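Local coordinates for DMATS type aromatic prenyltransferase (Streptomyces coelicolor, PDB 6ZS0), which probably transfers a dimethylallyl group from dimethylallyl diphosphate to carbon 5 of the indole ring of tryptophan, at residues Leu23-Val34 and Leu138-Pro146; Leu182-Ala192 and Ala203-Asn211. All coordinates share one frame; numbering follows the deposited sequence. Where two conformers were deposited one is given.

Contact 1 of 2, residues Leu23-Val34 and Leu138-Pro146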
# COMPACT_ATOMS: atom_id res chain seq x y z
N LEU A 23 -18.78 -1.01 6.13
CA LEU A 23 -18.50 -1.53 7.50
C LEU A 23 -19.54 -0.98 8.48
O LEU A 23 -19.96 0.16 8.32
CB LEU A 23 -17.08 -1.14 7.93
CG LEU A 23 -15.95 -1.79 7.13
CD1 LEU A 23 -14.60 -1.31 7.64
CD2 LEU A 23 -16.04 -3.31 7.21
N SER A 24 -19.88 -1.78 9.49
CA SER A 24 -20.80 -1.40 10.60
C SER A 24 -20.18 -0.31 11.47
O SER A 24 -18.95 -0.21 11.53
CB SER A 24 -21.15 -2.61 11.42
OG SER A 24 -20.03 -3.02 12.19
N ARG A 25 -21.00 0.48 12.14
CA ARG A 25 -20.54 1.45 13.16
C ARG A 25 -19.59 0.74 14.12
O ARG A 25 -18.53 1.33 14.46
CB ARG A 25 -21.73 2.07 13.88
N ALA A 26 -19.92 -0.50 14.53
CA ALA A 26 -19.16 -1.28 15.55
C ALA A 26 -17.74 -1.56 15.02
O ALA A 26 -16.79 -1.22 15.71
CB ALA A 26 -19.89 -2.56 15.88
N ASP A 27 -17.64 -2.11 13.81
CA ASP A 27 -16.35 -2.43 13.14
C ASP A 27 -15.54 -1.16 12.90
O ASP A 27 -14.32 -1.18 13.12
CB ASP A 27 -16.57 -3.20 11.85
CG ASP A 27 -17.00 -4.64 12.07
OD1 ASP A 27 -17.37 -5.25 11.10
OD2 ASP A 27 -16.90 -5.14 13.23
N VAL A 28 -16.19 -0.08 12.50
CA VAL A 28 -15.49 1.21 12.24
C VAL A 28 -14.89 1.71 13.56
O VAL A 28 -13.73 2.16 13.55
CB VAL A 28 -16.45 2.22 11.59
CG1 VAL A 28 -16.02 3.64 11.82
CG2 VAL A 28 -16.61 1.92 10.11
N GLU A 29 -15.65 1.63 14.65
CA GLU A 29 -15.17 2.04 15.99
C GLU A 29 -13.98 1.16 16.38
O GLU A 29 -12.98 1.72 16.82
CB GLU A 29 -16.30 2.01 17.02
CG GLU A 29 -16.96 3.37 17.19
CD GLU A 29 -16.10 4.39 17.92
N THR A 30 -14.07 -0.14 16.19
CA THR A 30 -12.97 -1.09 16.51
C THR A 30 -11.71 -0.63 15.76
O THR A 30 -10.66 -0.51 16.37
CB THR A 30 -13.37 -2.53 16.21
OG1 THR A 30 -14.43 -2.76 17.14
CG2 THR A 30 -12.24 -3.53 16.40
N TYR A 31 -11.83 -0.36 14.46
CA TYR A 31 -10.65 -0.13 13.58
C TYR A 31 -10.07 1.26 13.79
O TYR A 31 -8.85 1.42 13.68
CB TYR A 31 -11.04 -0.45 12.14
CG TYR A 31 -11.24 -1.92 11.86
CD1 TYR A 31 -10.36 -2.85 12.37
CD2 TYR A 31 -12.30 -2.38 11.10
CE1 TYR A 31 -10.48 -4.20 12.10
CE2 TYR A 31 -12.46 -3.73 10.83
CZ TYR A 31 -11.55 -4.64 11.35
OH TYR A 31 -11.64 -5.97 11.08
N ALA A 32 -10.90 2.25 14.11
CA ALA A 32 -10.43 3.59 14.50
C ALA A 32 -9.53 3.47 15.73
O ALA A 32 -8.45 4.09 15.75
CB ALA A 32 -11.59 4.50 14.74
N GLN A 33 -9.93 2.65 16.71
CA GLN A 33 -9.12 2.40 17.93
C GLN A 33 -7.82 1.68 17.53
O GLN A 33 -6.76 2.03 18.05
CB GLN A 33 -9.95 1.62 18.96
CG GLN A 33 -9.14 1.13 20.15
CD GLN A 33 -9.98 0.46 21.20
OE1 GLN A 33 -10.89 -0.32 20.89
NE2 GLN A 33 -9.66 0.71 22.47
N VAL A 34 -7.88 0.73 16.61
CA VAL A 34 -6.68 -0.02 16.17
C VAL A 34 -5.68 0.97 15.53
O VAL A 34 -4.47 0.85 15.83
CB VAL A 34 -7.05 -1.17 15.23
CG1 VAL A 34 -5.84 -1.77 14.54
CG2 VAL A 34 -7.83 -2.25 15.96
N LEU A 138 -3.49 -3.07 7.49
CA LEU A 138 -4.63 -3.75 8.13
C LEU A 138 -5.78 -3.83 7.12
O LEU A 138 -6.20 -2.80 6.62
CB LEU A 138 -5.01 -2.94 9.36
CG LEU A 138 -3.89 -2.89 10.41
CD1 LEU A 138 -4.07 -1.77 11.40
CD2 LEU A 138 -3.80 -4.23 11.12
N GLU A 139 -6.23 -5.05 6.81
CA GLU A 139 -7.45 -5.26 6.00
C GLU A 139 -8.63 -5.19 6.96
O GLU A 139 -8.70 -6.05 7.90
CB GLU A 139 -7.45 -6.59 5.28
CG GLU A 139 -8.63 -6.67 4.30
CD GLU A 139 -8.95 -8.04 3.74
OE1 GLU A 139 -8.23 -9.00 4.09
OE2 GLU A 139 -9.96 -8.14 2.96
N LEU A 140 -9.49 -4.21 6.78
CA LEU A 140 -10.58 -3.87 7.71
C LEU A 140 -11.78 -4.78 7.43
O LEU A 140 -12.72 -4.34 6.79
CB LEU A 140 -10.89 -2.40 7.53
CG LEU A 140 -9.73 -1.47 7.87
CD1 LEU A 140 -10.24 -0.08 8.16
CD2 LEU A 140 -8.90 -1.99 9.05
N ARG A 141 -11.66 -6.02 7.86
CA ARG A 141 -12.64 -7.10 7.57
C ARG A 141 -13.85 -6.94 8.47
O ARG A 141 -13.72 -6.63 9.64
CB ARG A 141 -12.04 -8.48 7.84
CG ARG A 141 -10.78 -8.77 7.05
CD ARG A 141 -10.64 -10.23 6.75
NE ARG A 141 -9.70 -10.91 7.62
CZ ARG A 141 -8.53 -11.44 7.22
NH1 ARG A 141 -8.14 -11.35 5.96
NH2 ARG A 141 -7.75 -12.05 8.10
N PRO A 142 -15.07 -7.23 7.96
CA PRO A 142 -16.21 -7.32 8.85
C PRO A 142 -15.94 -8.29 10.00
O PRO A 142 -15.33 -9.33 9.78
CB PRO A 142 -17.35 -7.83 7.94
CG PRO A 142 -16.91 -7.45 6.55
CD PRO A 142 -15.40 -7.51 6.56
N GLY A 143 -16.38 -7.93 11.20
CA GLY A 143 -16.25 -8.77 12.39
C GLY A 143 -15.19 -8.25 13.33
O GLY A 143 -15.10 -8.79 14.44
N GLY A 144 -14.38 -7.28 12.88
CA GLY A 144 -13.43 -6.54 13.72
C GLY A 144 -12.09 -7.23 13.88
O GLY A 144 -11.24 -6.67 14.59
N VAL A 145 -11.89 -8.42 13.30
CA VAL A 145 -10.56 -9.11 13.31
C VAL A 145 -9.92 -8.85 11.96
O VAL A 145 -10.37 -9.40 10.95
CB VAL A 145 -10.67 -10.62 13.61
CG1 VAL A 145 -9.30 -11.28 13.65
CG2 VAL A 145 -11.40 -10.88 14.91
N PRO A 146 -8.88 -7.99 11.87
CA PRO A 146 -8.35 -7.60 10.57
C PRO A 146 -7.35 -8.60 10.01
O PRO A 146 -6.84 -9.42 10.75
CB PRO A 146 -7.67 -6.27 10.90
CG PRO A 146 -7.08 -6.52 12.25
CD PRO A 146 -8.12 -7.38 12.97

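Contact 2 of 2, residues Leu182-Ala192 and Ala203-Asn211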
# COMPACT_ATOMS: atom_id res chain seq x y z
N LEU A 182 11.56 -14.58 -10.45
CA LEU A 182 11.16 -13.15 -10.53
C LEU A 182 11.69 -12.55 -11.84
O LEU A 182 12.82 -12.84 -12.24
CB LEU A 182 11.67 -12.37 -9.33
CG LEU A 182 11.11 -12.77 -7.97
CD1 LEU A 182 11.97 -12.17 -6.87
CD2 LEU A 182 9.67 -12.35 -7.82
N PRO A 183 10.89 -11.68 -12.50
CA PRO A 183 11.38 -10.95 -13.67
C PRO A 183 12.45 -9.93 -13.29
O PRO A 183 12.62 -9.63 -12.12
CB PRO A 183 10.11 -10.27 -14.20
CG PRO A 183 9.29 -10.04 -12.96
CD PRO A 183 9.52 -11.30 -12.14
N GLN A 184 13.17 -9.43 -14.29
CA GLN A 184 14.15 -8.32 -14.19
C GLN A 184 13.42 -7.10 -13.60
O GLN A 184 12.26 -6.82 -14.00
CB GLN A 184 14.76 -8.05 -15.58
CG GLN A 184 15.95 -7.06 -15.62
CD GLN A 184 16.70 -7.02 -16.95
OE1 GLN A 184 16.22 -7.49 -17.99
NE2 GLN A 184 17.89 -6.43 -16.93
N GLY A 185 14.07 -6.39 -12.69
CA GLY A 185 13.58 -5.09 -12.20
C GLY A 185 14.72 -4.16 -11.90
O GLY A 185 15.87 -4.55 -12.12
N SER A 186 14.43 -2.97 -11.38
CA SER A 186 15.43 -1.92 -11.08
C SER A 186 15.75 -1.90 -9.59
O SER A 186 16.58 -1.08 -9.18
CB SER A 186 14.96 -0.55 -11.54
OG SER A 186 14.23 -0.64 -12.76
N GLY A 187 15.14 -2.77 -8.81
CA GLY A 187 15.19 -2.70 -7.35
C GLY A 187 14.10 -3.53 -6.70
O GLY A 187 13.21 -4.05 -7.42
N TYR A 188 14.21 -3.71 -5.40
CA TYR A 188 13.33 -4.56 -4.57
C TYR A 188 12.84 -3.69 -3.43
O TYR A 188 13.41 -3.72 -2.33
CB TYR A 188 14.09 -5.79 -4.06
CG TYR A 188 14.66 -6.62 -5.17
CD1 TYR A 188 13.89 -7.55 -5.83
CD2 TYR A 188 15.95 -6.40 -5.61
CE1 TYR A 188 14.39 -8.28 -6.90
CE2 TYR A 188 16.48 -7.12 -6.66
CZ TYR A 188 15.69 -8.05 -7.32
OH TYR A 188 16.20 -8.77 -8.37
N PRO A 189 11.81 -2.84 -3.65
CA PRO A 189 11.45 -1.84 -2.63
C PRO A 189 10.84 -2.43 -1.36
O PRO A 189 10.99 -1.81 -0.33
CB PRO A 189 10.50 -0.88 -3.33
CG PRO A 189 9.98 -1.63 -4.53
CD PRO A 189 11.05 -2.67 -4.90
N PHE A 190 10.19 -3.58 -1.43
CA PHE A 190 9.51 -4.18 -0.26
C PHE A 190 9.55 -5.69 -0.34
O PHE A 190 9.46 -6.24 -1.46
CB PHE A 190 8.03 -3.80 -0.19
CG PHE A 190 7.76 -2.32 -0.26
CD1 PHE A 190 7.93 -1.53 0.85
CD2 PHE A 190 7.28 -1.73 -1.42
CE1 PHE A 190 7.69 -0.17 0.80
CE2 PHE A 190 7.05 -0.37 -1.48
CZ PHE A 190 7.26 0.42 -0.37
N LEU A 191 9.66 -6.34 0.82
CA LEU A 191 9.16 -7.70 0.99
C LEU A 191 8.07 -7.66 2.05
O LEU A 191 8.28 -7.01 3.12
CB LEU A 191 10.31 -8.61 1.40
CG LEU A 191 9.95 -10.09 1.47
CD1 LEU A 191 11.12 -10.92 0.96
CD2 LEU A 191 9.58 -10.49 2.88
N ALA A 192 6.95 -8.30 1.77
CA ALA A 192 5.80 -8.27 2.69
C ALA A 192 5.36 -9.69 3.06
O ALA A 192 5.54 -10.63 2.28
CB ALA A 192 4.69 -7.48 2.09
N ALA A 203 4.19 -14.86 1.21
CA ALA A 203 5.35 -13.96 0.98
C ALA A 203 5.13 -13.18 -0.31
O ALA A 203 4.81 -13.79 -1.33
CB ALA A 203 6.64 -14.73 0.91
N LYS A 204 5.33 -11.87 -0.24
CA LYS A 204 5.11 -10.95 -1.37
C LYS A 204 6.42 -10.22 -1.65
O LYS A 204 6.97 -9.64 -0.71
CB LYS A 204 3.98 -9.98 -1.03
CG LYS A 204 2.62 -10.64 -0.78
CD LYS A 204 1.57 -9.67 -0.24
CE LYS A 204 0.17 -9.99 -0.74
NZ LYS A 204 -0.03 -9.55 -2.14
N VAL A 205 6.92 -10.30 -2.88
CA VAL A 205 8.15 -9.59 -3.30
C VAL A 205 7.74 -8.48 -4.24
O VAL A 205 7.02 -8.75 -5.20
CB VAL A 205 9.19 -10.51 -3.96
CG1 VAL A 205 10.49 -9.77 -4.25
CG2 VAL A 205 9.48 -11.74 -3.10
N TYR A 206 8.16 -7.26 -3.95
CA TYR A 206 7.89 -6.08 -4.80
C TYR A 206 9.13 -5.76 -5.61
O TYR A 206 10.26 -5.81 -5.07
CB TYR A 206 7.47 -4.88 -3.96
CG TYR A 206 6.10 -4.99 -3.37
CD1 TYR A 206 5.84 -5.86 -2.33
CD2 TYR A 206 5.06 -4.21 -3.85
CE1 TYR A 206 4.57 -5.95 -1.79
CE2 TYR A 206 3.80 -4.26 -3.28
CZ TYR A 206 3.56 -5.14 -2.25
OH TYR A 206 2.31 -5.26 -1.69
N LEU A 207 8.93 -5.44 -6.89
CA LEU A 207 9.98 -4.99 -7.81
C LEU A 207 9.67 -3.57 -8.25
O LEU A 207 8.49 -3.29 -8.51
CB LEU A 207 10.04 -5.91 -9.04
CG LEU A 207 10.84 -7.20 -8.91
CD1 LEU A 207 10.40 -8.03 -7.76
CD2 LEU A 207 10.73 -8.01 -10.19
N ARG A 208 10.70 -2.76 -8.38
CA ARG A 208 10.64 -1.42 -9.00
C ARG A 208 10.86 -1.58 -10.51
O ARG A 208 11.74 -2.39 -10.89
CB ARG A 208 11.73 -0.53 -8.40
CG ARG A 208 11.52 0.96 -8.58
CD ARG A 208 12.60 1.78 -7.87
NE ARG A 208 13.34 0.99 -6.88
CZ ARG A 208 13.19 1.04 -5.55
NH1 ARG A 208 13.91 0.23 -4.80
NH2 ARG A 208 12.35 1.90 -4.97
N HIS A 209 10.13 -0.84 -11.33
CA HIS A 209 10.30 -0.91 -12.81
C HIS A 209 10.43 0.51 -13.33
O HIS A 209 9.45 1.23 -13.38
CB HIS A 209 9.14 -1.65 -13.47
CG HIS A 209 8.99 -3.05 -13.00
ND1 HIS A 209 9.87 -4.06 -13.35
CD2 HIS A 209 8.08 -3.62 -12.16
CE1 HIS A 209 9.51 -5.17 -12.75
NE2 HIS A 209 8.42 -4.92 -12.02
N ASP A 210 11.64 0.92 -13.65
CA ASP A 210 11.90 2.25 -14.23
C ASP A 210 11.53 2.24 -15.72
O ASP A 210 11.88 1.26 -16.42
CB ASP A 210 13.36 2.63 -14.03
CG ASP A 210 13.82 2.67 -12.59
OD1 ASP A 210 12.98 2.65 -11.69
OD2 ASP A 210 15.06 2.72 -12.38
N ASN A 211 10.87 3.30 -16.17
CA ASN A 211 10.52 3.57 -17.59
C ASN A 211 9.78 2.35 -18.13
O ASN A 211 10.10 1.84 -19.23
CB ASN A 211 11.76 3.91 -18.42
CG ASN A 211 12.53 5.06 -17.83
OD1 ASN A 211 11.95 6.10 -17.50
ND2 ASN A 211 13.82 4.90 -17.67
O HOH W 1 15.01 -0.70 -2.80
O HOH W 2 11.39 -7.13 -3.11

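Contact 1 of 2, residues Leu23-Val34 and Leu138-Pro146
Tyr31 reaches from helix 25-39 across Leu140, its ring running past the leucine in the opposite direction and its hydroxyl ending in the turn beyond strand 135-139. Leu140 CD2 lies over one face, 3.8 Å from the centroid of the Tyr31 ring, in a CH-pi contact. Pro146 approaches the same ring obliquely, its CB 3.7 Å from Tyr31 CE1. With CG anti to the carbonyl carbon (chi1 -71°), the Tyr31 ring leans over Leu140 and its hydroxyl arrives at Arg141 O. There Tyr31 OH donates to Arg141 O over 2.6 Å, meeting a lone pair in the carbonyl plane, while that oxygen sits at the ring edge; bond and leucine together fix the turn of the phenol.

One helical turn earlier, Asp27 OD1 accepts from Gly143 N at 2.9 Å, an almost straight bond (165°) on the syn side of the carboxylate but 35° out of its plane. Arg141 to Gly144 form a type II beta turn, with Gly143 in its third position. This turn lies in the link between strands 135-139 and 147-152, neighbours in the antiparallel barrel of the ABBA fold, so the helix grips the barrel at a strand connection.

Apolar contacts extend the join both ways. Leu23 crosses Leu140 at about a right angle, Leu23 CD1 to Leu140 CB 3.9 Å, and Val34 CG1 packs 3.6 Å from Leu138 CD1. Behind Asp27, Ser24 is the helix N-cap, its OG accepting from Asp27 N at 3.0 Å. Leu14 of helix 6-20 touches Tyr31, Trp109 of helix 91-109 covers Val34 and Pro146, and Met78 of strand 77-82 backs Leu140.

Contact 2 of 2, residues Leu182-Ala192 and Ala203-Asn211
Phe190 turns the edge of its ring to the face of Tyr206, a T-shaped pair with centroids 5.5 Å apart and planes at 81°. Phe190 CB also packs on Tyr206 CD1, and Ala192 CB approaches the tyrosine ring at CE1. Were Tyr206 replaced by an alanine, the Phe190 edge would probably lose the face it meets and a gap open beside Ala192. Trp135 and Gln255 also touch Phe190, joining the pair to other barrel strands.

The backbone here is that of a beta hairpin, strands 191-195 and 202-209 of the barrel. Ala192 and Lys204 form a hydrogen-bonded antiparallel pair, Ala192 N to Lys204 O and Lys204 N to Ala192 O both 2.8 Å, and Tyr206 N donates to Phe190 O. Beyond that bond the ladder is interrupted: Pro189 CD lies 3.2 Å from Tyr206 O, and water 2 donates to both Phe190 O (2.7 Å) and Tyr206 O.

On the other side of the strand, the packing is dense and apolar. Leu207, with CG beside its backbone N (chi1 -84°), sends CD2 to Pro183 CG at 3.7 Å and CD1 to the Tyr188 ring, while Leu182 meets Val205. Helix 162-175 covers Leu191 and Val205.

Toward the exposed end the contact becomes more polar. Arg208 N donates to Gly187 O, and the Arg208 guanidinium turns one face to Pro189, whose CB lies 3.7 Å from Arg208 NH2. Ser186 N donates to Arg208 O, nearly straight (178°), and Ser186 OG accepts from Asp210 N over a longer 3.2 Å. Near the solvent polar bonds thus join the chains, whereas further in apolar contacts reinforce the ladder, and water bridges two carbonyl oxygens where the direct bond is missing.

Overall arrangement
Both contacts reach the same ten-stranded barrel, but from opposite sides of the chain's centre, with their own centres 31 Å apart and nearest atoms about 10 Å apart, so they do not touch. Contact 1 attaches a surrounding helix to a strand connection, whereas contact 2 pairs two neighbouring strands and lays the irregular segment that precedes the first of them along the second. Each is partly buried, grading from an apolar part to an exposed edge. In contact 1 side chains of the helix seek backbone atoms of a turn; in contact 2 backbone bonds carry the pairing, and aromatic and aliphatic groups fill in around them. Contact 2 buries more surface, 909 against 498 Å².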